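Side-chain contacts in oxidoreductase (Bordetella pertussis, PDB 3Q2K), which probably oxidises UDP-N-acetylglucosaminuronic acid with an NAD cofactor, a step toward the sugar 2,3-diacetamido-2,3-dideoxy-D-mannuronic acid: residues 24-29 with 92-97; 224-229 with 352-357. All blocks are in the same frame, centred on the assembly; numbering follows the deposited sequence.

From the N terminus the chain first lays down the loop 24-29, just before strand 31-36 opens the Rossmann domain. Interaction 1 closes when the chain comes back at 92-97 and enters strand 95-98, neighbour of 31-36 in the parallel sheet. The chain then finishes this sheet and crosses into the C-terminal alpha/beta domain, where strand 223-231 starts interaction 2; helix 342-361 closes it near the C terminus. The two loops therefore follow one another without nesting or crossing. Their centres lie about 38 Å apart on opposite sides of the chain's centre: interaction 1 is a surface clasp on one domain, interaction 2 buried helix-on-sheet packing in the other.

Interaction 1 (24-29 with 92-97); sequences LPITDR and NADALV
D94 OD2 is gripped by more than one group: R29 NH1 reaches it from across the contact at 3.1 Å, and the backbone N of R32 also donates to it. D94 sits just ahead of strand 95-98 in the NAD-binding Rossmann fold, and R29 comes from the loop that leads into the neighbouring parallel strand, 31-36. The salt bridge is an end-on, two-nitrogen grip, one nitrogen to each carboxylate oxygen. Its shorter arm runs from R29 NH2 to D94 OD1, 2.9 Å long, with an N-H...O angle of 158°. Both oxygens are met on their syn sides and lie close to the guanidinium plane, while the nitrogens stand somewhat out of the carboxylate plane because the two flat groups are tilted 26° from each other. A third bond, from R29 NH2 to D94 OD2, is weak.

R29 gets there by leaving the backbone with CG between N and the carbonyl carbon (chi1 70°) and then running extended from CG to NE, bringing the planar end toward D94 from the opposite direction. R32 NE also lies close to R29 NH1, a pair of like charges; D94, bonded to R29 NH1, probably eases that repulsion.

I26 supplies the apolar half of the contact, with its two branches doing different jobs. CG2 lies over one face of the R29 guanidinium, 3.8 Å above the plane and shifted toward the rim. The other branch, with CG1 anti to the carbonyl carbon, carries CD1 to the aspartate, 3.5 Å from D94 CB and 3.3 Å from D94 CG.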
loop_
_atom_site.group_PDB
_atom_site.type_symbol
_atom_site.label_atom_id
_atom_site.label_comp_id
_atom_site.label_asym_id
_atom_site.label_seq_id
_atom_site.Cartn_x
_atom_site.Cartn_y
_atom_site.Cartn_z
ATOM N N LEU C 24 30.167 -22.201 -35.165
ATOM C CA LEU C 24 31.500 -22.822 -34.893
ATOM C C LEU C 24 32.537 -21.702 -34.819
ATOM O O LEU C 24 32.334 -20.653 -35.428
ATOM C CB LEU C 24 31.842 -23.841 -35.982
ATOM N N PRO C 25 33.652 -21.877 -34.095
ATOM C CA PRO C 25 34.531 -20.709 -34.043
ATOM C C PRO C 25 35.054 -20.279 -35.412
ATOM O O PRO C 25 35.130 -21.079 -36.343
ATOM C CB PRO C 25 35.678 -21.164 -33.136
ATOM C CG PRO C 25 35.682 -22.650 -33.277
ATOM C CD PRO C 25 34.247 -23.051 -33.433
ATOM N N ILE C 26 35.390 -19.001 -35.547
ATOM C CA ILE C 26 35.968 -18.498 -36.788
ATOM C C ILE C 26 37.476 -18.409 -36.593
ATOM O O ILE C 26 38.031 -17.490 -35.983
ATOM C CB ILE C 26 35.344 -17.153 -37.218
ATOM C CG1 ILE C 26 33.864 -17.345 -37.557
ATOM C CG2 ILE C 26 36.061 -16.602 -38.440
ATOM C CD1 ILE C 26 33.057 -16.062 -37.676
ATOM N N THR C 27 38.114 -19.439 -37.130
ATOM C CA THR C 27 39.517 -19.695 -36.855
ATOM C C THR C 27 40.407 -19.568 -38.092
ATOM O O THR C 27 41.579 -19.231 -37.939
ATOM C CB THR C 27 39.649 -21.051 -36.131
ATOM O OG1 THR C 27 40.849 -21.063 -35.350
ATOM C CG2 THR C 27 39.650 -22.237 -37.087
ATOM N N ASP C 28 39.898 -19.762 -39.308
ATOM C CA ASP C 28 40.764 -19.726 -40.489
ATOM C C ASP C 28 40.662 -18.607 -41.525
ATOM O O ASP C 28 40.908 -18.881 -42.700
ATOM C CB ASP C 28 40.725 -21.069 -41.224
ATOM C CG ASP C 28 41.071 -22.242 -40.326
ATOM O OD1 ASP C 28 42.074 -22.185 -39.578
ATOM O OD2 ASP C 28 40.307 -23.229 -40.386
ATOM N N ARG C 29 40.380 -17.381 -41.091
ATOM C CA ARG C 29 40.158 -16.228 -41.963
ATOM C C ARG C 29 39.685 -15.098 -41.060
ATOM O O ARG C 29 38.960 -15.354 -40.100
ATOM C CB ARG C 29 39.003 -16.526 -42.922
ATOM C CG ARG C 29 37.616 -16.602 -42.289
ATOM C CD ARG C 29 36.672 -17.257 -43.282
ATOM N NE ARG C 29 35.275 -17.399 -42.878
ATOM C CZ ARG C 29 34.563 -16.441 -42.287
ATOM N NH1 ARG C 29 35.098 -15.291 -41.906
ATOM N NH2 ARG C 29 33.277 -16.609 -42.016
ATOM N N ASN C 92 27.322 -10.822 -46.177
ATOM C CA ASN C 92 27.798 -12.026 -45.500
ATOM C C ASN C 92 28.529 -11.811 -44.170
ATOM O O ASN C 92 29.351 -12.649 -43.795
ATOM C CB ASN C 92 28.712 -12.803 -46.451
ATOM C CG ASN C 92 30.100 -12.190 -46.547
ATOM O OD1 ASN C 92 31.103 -12.878 -46.357
ATOM N ND2 ASN C 92 30.172 -10.887 -46.784
ATOM N N ALA C 93 28.294 -10.708 -43.462
ATOM C CA ALA C 93 29.050 -10.430 -42.238
ATOM C C ALA C 93 28.807 -11.516 -41.193
ATOM O O ALA C 93 27.726 -12.113 -41.180
ATOM C CB ALA C 93 28.728 -9.050 -41.672
ATOM N N ASP C 94 29.816 -11.835 -40.384
ATOM C CA ASP C 94 29.687 -12.934 -39.421
ATOM C C ASP C 94 28.955 -12.450 -38.180
ATOM O O ASP C 94 28.297 -13.227 -37.483
ATOM C CB ASP C 94 31.030 -13.497 -38.943
ATOM C CG ASP C 94 31.813 -14.107 -40.094
ATOM O OD1 ASP C 94 31.231 -14.962 -40.798
ATOM O OD2 ASP C 94 32.976 -13.715 -40.328
ATOM N N ALA C 95 29.072 -11.144 -37.970
ATOM C CA ALA C 95 28.559 -10.452 -36.793
ATOM C C ALA C 95 28.138 -9.027 -37.141
ATOM O O ALA C 95 28.858 -8.285 -37.805
ATOM C CB ALA C 95 29.628 -10.424 -35.712
ATOM N N LEU C 96 26.970 -8.616 -36.668
ATOM C CA LEU C 96 26.562 -7.235 -36.871
ATOM C C LEU C 96 26.663 -6.366 -35.625
ATOM O O LEU C 96 26.255 -6.737 -34.522
ATOM C CB LEU C 96 25.153 -7.235 -37.452
ATOM C CG LEU C 96 25.424 -7.716 -38.876
ATOM C CD1 LEU C 96 24.232 -8.490 -39.395
ATOM C CD2 LEU C 96 25.659 -6.465 -39.700
ATOM N N VAL C 97 27.229 -5.181 -35.820
ATOM C CA VAL C 97 27.408 -4.260 -34.711
ATOM C C VAL C 97 26.252 -3.270 -34.710
ATOM O O VAL C 97 25.949 -2.667 -35.742
ATOM C CB VAL C 97 28.729 -3.486 -34.825
ATOM C CG1 VAL C 97 28.706 -2.381 -33.785
ATOM C CG2 VAL C 97 29.916 -4.418 -34.610
#

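Interaction 2 (224-229 with 352-357); sequences ESVYAY and LTAIYR
V226 and A228 on the strand meet A354 and I355 on the helix; between these two segments the side-chain contacts are all apolar, and the rest are methyls against the helix main chain. This is a helix packed on one face of the sheet in the C-terminal alpha/beta domain. The short segment axes come within 7.2 Å and cross at -47°, close enough for small side chains to touch helix backbone.

Among the side-chain contacts, V226 CG2 does most of the work. With V226 CG1 anti to the carbonyl carbon, beside the backbone N (chi1 -45°), CG2 is left between the backbone N and the carbonyl carbon, and from there it fits between A354 CB and I355 CG1, 4.0 Å from each. Further along, A228 CB meets the other branch of the isoleucine, I355 CG2, at 3.8 Å. I355 thus splits its two branches between two strand residues, CG1 to the valine and CG2 to A228.

The second kind of contact is methyl against main chain. V226 CG2 rests 3.8 Å from I355 N, over the A354-I355 peptide, and A228 CB lies 3.6 Å from I355 O. The single methyl of A228 probably helps the helix come close, and the nearest CA pair is A228 and I355, 5.6 Å apart.

Around this contact, S358 OG of the same helix bonds A228 N, adding a polar tie one residue past 352-357. I355 also rests on A245 of strand 242-249, and A354 on I365 of the short strand 365-366, so the helix spans both strands flanking 223-231. On the sheet's other face Y227 stacks on Y227 of a second subunit.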
loop_
_atom_site.group_PDB
_atom_site.type_symbol
_atom_site.label_atom_id
_atom_site.label_comp_id
_atom_site.label_asym_id
_atom_site.label_seq_id
_atom_site.Cartn_x
_atom_site.Cartn_y
_atom_site.Cartn_z
ATOM N N GLU C 224 19.549 -6.280 -4.233
ATOM C CA GLU C 224 18.297 -6.776 -3.670
ATOM C C GLU C 224 17.152 -5.850 -4.054
ATOM O O GLU C 224 16.116 -6.308 -4.529
ATOM C CB GLU C 224 18.359 -6.916 -2.148
ATOM C CG GLU C 224 17.042 -7.252 -1.475
ATOM C CD GLU C 224 17.242 -7.752 -0.049
ATOM O OE1 GLU C 224 17.074 -6.979 0.916
ATOM O OE2 GLU C 224 17.612 -8.923 0.175
ATOM N N SER C 225 17.339 -4.548 -3.875
ATOM C CA SER C 225 16.291 -3.619 -4.272
ATOM C C SER C 225 16.791 -2.185 -4.389
ATOM O O SER C 225 17.895 -1.893 -3.924
ATOM C CB SER C 225 15.155 -3.761 -3.259
ATOM O OG SER C 225 15.484 -3.200 -2.010
ATOM N N VAL C 226 15.990 -1.301 -4.983
ATOM C CA VAL C 226 16.330 0.113 -5.135
ATOM C C VAL C 226 15.148 0.990 -4.768
ATOM O O VAL C 226 13.992 0.575 -4.893
ATOM C CB VAL C 226 16.745 0.529 -6.562
ATOM C CG1 VAL C 226 17.705 -0.515 -7.100
ATOM C CG2 VAL C 226 15.535 0.612 -7.482
ATOM N N TYR C 227 15.458 2.203 -4.326
ATOM C CA TYR C 227 14.439 3.254 -4.352
ATOM C C TYR C 227 15.018 4.449 -5.101
ATOM O O TYR C 227 16.164 4.841 -4.855
ATOM C CB TYR C 227 14.056 3.692 -2.932
ATOM C CG TYR C 227 12.902 4.657 -3.002
ATOM C CD1 TYR C 227 11.595 4.196 -2.947
ATOM C CD2 TYR C 227 13.124 5.988 -3.337
ATOM C CE1 TYR C 227 10.540 5.070 -3.063
ATOM C CE2 TYR C 227 12.074 6.884 -3.445
ATOM C CZ TYR C 227 10.785 6.400 -3.332
ATOM O OH TYR C 227 9.700 7.237 -3.436
ATOM N N ALA C 228 14.247 5.013 -6.021
ATOM C CA ALA C 228 14.790 6.138 -6.795
ATOM C C ALA C 228 13.852 7.328 -6.875
ATOM O O ALA C 228 12.634 7.152 -6.877
ATOM C CB ALA C 228 15.148 5.703 -8.228
ATOM N N TYR C 229 14.438 8.516 -6.960
ATOM C CA TYR C 229 13.727 9.721 -7.378
ATOM C C TYR C 229 14.403 10.157 -8.677
ATOM O O TYR C 229 15.637 10.219 -8.752
ATOM C CB TYR C 229 13.951 10.865 -6.384
ATOM C CG TYR C 229 13.443 10.704 -4.965
ATOM C CD1 TYR C 229 12.125 11.006 -4.662
ATOM C CD2 TYR C 229 14.289 10.355 -3.925
ATOM C CE1 TYR C 229 11.649 10.924 -3.374
ATOM C CE2 TYR C 229 13.820 10.243 -2.631
ATOM C CZ TYR C 229 12.507 10.560 -2.366
ATOM O OH TYR C 229 12.035 10.429 -1.082
ATOM N N LEU C 352 18.171 -0.710 -14.247
ATOM C CA LEU C 352 17.642 0.528 -14.814
ATOM C C LEU C 352 16.136 0.386 -14.754
ATOM O O LEU C 352 15.455 1.373 -14.481
ATOM C CB LEU C 352 18.039 0.745 -16.286
ATOM C CG LEU C 352 19.551 0.770 -16.507
ATOM C CD1 LEU C 352 19.871 0.690 -17.995
ATOM C CD2 LEU C 352 20.142 2.018 -15.861
ATOM N N THR C 353 15.619 -0.792 -15.096
ATOM C CA THR C 353 14.163 -0.941 -15.114
ATOM C C THR C 353 13.635 -0.691 -13.700
ATOM O O THR C 353 12.666 0.036 -13.474
ATOM C CB THR C 353 13.727 -2.344 -15.605
ATOM O OG1 THR C 353 14.239 -2.564 -16.920
ATOM C CG2 THR C 353 12.208 -2.458 -15.727
ATOM N N ALA C 354 14.310 -1.279 -12.718
ATOM C CA ALA C 354 13.879 -1.144 -11.328
ATOM C C ALA C 354 13.938 0.322 -10.888
ATOM O O ALA C 354 13.001 0.879 -10.301
ATOM C CB ALA C 354 14.761 -2.038 -10.419
ATOM N N ILE C 355 15.063 0.967 -11.191
ATOM C CA ILE C 355 15.160 2.409 -10.953
ATOM C C ILE C 355 14.082 3.244 -11.652
ATOM O O ILE C 355 13.504 4.122 -11.019
ATOM C CB ILE C 355 16.511 2.940 -11.395
ATOM C CG1 ILE C 355 17.560 2.458 -10.389
ATOM C CG2 ILE C 355 16.462 4.470 -11.528
ATOM C CD1 ILE C 355 18.915 2.735 -10.961
ATOM N N TYR C 356 13.743 2.962 -12.906
ATOM C CA TYR C 356 12.709 3.730 -13.608
ATOM C C TYR C 356 11.319 3.401 -13.083
ATOM O O TYR C 356 10.490 4.304 -13.004
ATOM C CB TYR C 356 12.726 3.493 -15.122
ATOM C CG TYR C 356 13.752 4.320 -15.860
ATOM C CD1 TYR C 356 14.622 5.150 -15.154
ATOM C CD2 TYR C 356 13.923 4.218 -17.239
ATOM C CE1 TYR C 356 15.600 5.899 -15.811
ATOM C CE2 TYR C 356 14.904 4.957 -17.902
ATOM C CZ TYR C 356 15.731 5.812 -17.185
ATOM O OH TYR C 356 16.683 6.609 -17.795
ATOM N N ARG C 357 11.044 2.149 -12.728
ATOM C CA ARG C 357 9.747 1.869 -12.120
ATOM C C ARG C 357 9.642 2.480 -10.730
ATOM O O ARG C 357 8.549 2.901 -10.349
ATOM C CB ARG C 357 9.457 0.368 -11.963
ATOM C CG ARG C 357 9.330 -0.405 -13.263
ATOM C CD ARG C 357 8.966 -1.866 -13.069
ATOM N NE ARG C 357 8.924 -2.501 -14.385
ATOM C CZ ARG C 357 9.011 -3.815 -14.556
ATOM N NH1 ARG C 357 9.126 -4.559 -13.462
ATOM N NH2 ARG C 357 9.004 -4.363 -15.763
#